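Local coordinates for protein bitiscetin (Bitis arietans, PDB 1JWI) that binds von Willebrand factor and induces its interaction with platelet GPIbalpha through the A1 domain, so that platelets aggregate, at residues 29-32 and 33-37. Numbering follows the deposited sequence.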
loop_
_atom_site.group_PDB
_atom_site.type_symbol
_atom_site.label_atom_id
_atom_site.label_comp_id
_atom_site.label_asym_id
_atom_site.label_seq_id
_atom_site.Cartn_x
_atom_site.Cartn_y
_atom_site.Cartn_z
ATOM N N GLU A 29 14.383 13.076 -5.769
ATOM C CA GLU A 29 15.285 12.322 -6.638
ATOM C C GLU A 29 16.015 13.249 -7.613
ATOM O O GLU A 29 17.222 13.117 -7.817
ATOM C CB GLU A 29 14.503 11.259 -7.421
ATOM C CG GLU A 29 15.283 10.598 -8.557
ATOM C CD GLU A 29 16.433 9.736 -8.078
ATOM O OE1 GLU A 29 17.183 9.215 -8.939
ATOM O OE2 GLU A 29 16.588 9.569 -6.846
ATOM N N LYS A 30 15.281 14.184 -8.211
ATOM C CA LYS A 30 15.874 15.120 -9.161
ATOM C C LYS A 30 16.945 15.997 -8.518
ATOM O O LYS A 30 17.949 16.321 -9.147
ATOM C CB LYS A 30 14.794 16.007 -9.785
ATOM C CG LYS A 30 13.924 15.302 -10.814
ATOM C CD LYS A 30 13.015 16.294 -11.537
ATOM C CE LYS A 30 12.267 15.641 -12.688
ATOM N NZ LYS A 30 11.322 14.575 -12.232
ATOM N N PHE A 31 16.723 16.382 -7.265
ATOM C CA PHE A 31 17.678 17.216 -6.554
ATOM C C PHE A 31 18.948 16.411 -6.291
ATOM O O PHE A 31 20.056 16.932 -6.425
ATOM C CB PHE A 31 17.066 17.726 -5.238
ATOM C CG PHE A 31 17.942 18.701 -4.491
ATOM C CD1 PHE A 31 18.947 18.248 -3.643
ATOM C CD2 PHE A 31 17.771 20.077 -4.650
ATOM C CE1 PHE A 31 19.772 19.145 -2.963
ATOM C CE2 PHE A 31 18.591 20.984 -3.976
ATOM C CZ PHE A 31 19.593 20.517 -3.129
ATOM N N CYS A 32 18.792 15.138 -5.926
ATOM C CA CYS A 32 19.940 14.275 -5.673
ATOM C C CYS A 32 20.715 14.078 -6.976
ATOM O O CYS A 32 21.954 14.089 -6.984
ATOM C CB CYS A 32 19.497 12.901 -5.150
ATOM S SG CYS A 32 18.838 12.830 -3.446
ATOM N N VAL A 33 19.981 13.872 -8.068
ATOM C CA VAL A 33 20.598 13.687 -9.378
ATOM C C VAL A 33 21.460 14.920 -9.660
ATOM O O VAL A 33 22.635 14.804 -10.021
ATOM C CB VAL A 33 19.516 13.552 -10.472
ATOM C CG1 VAL A 33 20.112 13.784 -11.852
ATOM C CG2 VAL A 33 18.894 12.158 -10.409
ATOM N N GLU A 34 20.863 16.098 -9.484
ATOM C CA GLU A 34 21.556 17.362 -9.704
ATOM C C GLU A 34 22.876 17.382 -8.935
ATOM O O GLU A 34 23.838 18.029 -9.354
ATOM C CB GLU A 34 20.656 18.526 -9.268
ATOM C CG GLU A 34 21.376 19.853 -9.115
ATOM C CD GLU A 34 20.457 20.968 -8.657
ATOM O OE1 GLU A 34 20.950 22.098 -8.425
ATOM O OE2 GLU A 34 19.237 20.718 -8.541
ATOM N N ASN A 35 22.922 16.677 -7.809
ATOM C CA ASN A 35 24.140 16.623 -7.012
ATOM C C ASN A 35 24.939 15.352 -7.275
ATOM O O ASN A 35 25.579 14.799 -6.370
ATOM C CB ASN A 35 23.809 16.725 -5.525
ATOM C CG ASN A 35 23.448 18.131 -5.109
ATOM O OD1 ASN A 35 22.381 18.643 -5.444
ATOM N ND2 ASN A 35 24.354 18.773 -4.385
ATOM N N SER A 36 24.889 14.894 -8.521
ATOM C CA SER A 36 25.614 13.704 -8.947
ATOM C C SER A 36 25.291 12.450 -8.142
ATOM O O SER A 36 26.181 11.652 -7.857
ATOM C CB SER A 36 27.120 13.975 -8.890
ATOM O OG SER A 36 27.850 12.880 -9.409
ATOM N N GLY A 37 24.023 12.268 -7.784
ATOM C CA GLY A 37 23.653 11.090 -7.023
ATOM C C GLY A 37 22.228 10.630 -7.260
ATOM O O GLY A 37 21.684 10.802 -8.348
#
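A Schellman motif closes helix 25-34 of this C-type lectin fold, and its signature bond joins C32 to G37: G37 N reaches C32 O at 2.9 Å, coming from above the carbonyl plane rather than along a lone pair. The inner bond, S36 N to V33 O, is weak, and S36 takes the positive phi (56°) that turns the chain back. Just before this the helix is still regular, with V33 N on E29 O and E34 N on K30 O, both at 2.9 Å and fairly straight. N35 N then divides itself between F31 O and C32 O, weakly to each, so C32 O receives two N-H groups as the helix unwinds.

Among the side chains, F31 swings its ring outward from the helix, leaning somewhat toward the C-terminal end, with CG anti to the backbone N (chi1 -175°). The end of the N35 amide nearer the ring lies over one face, the two planes 25° apart. On another side of the helix, V33 CG2 packs against E29 O at 3.2 Å and lies 3.7 Å from E29 OE1. The E29 chain bends at chi2, and its carboxylate is held by H38 ND1 on one oxygen and L39 N on the other.

The turn thus feeds directly into strand 38-39, where L39 packs on C32; the C32-C125 disulfide ties the helix to strand 121-126, while F31 meets F19 of strand 14-20 edge-to-face.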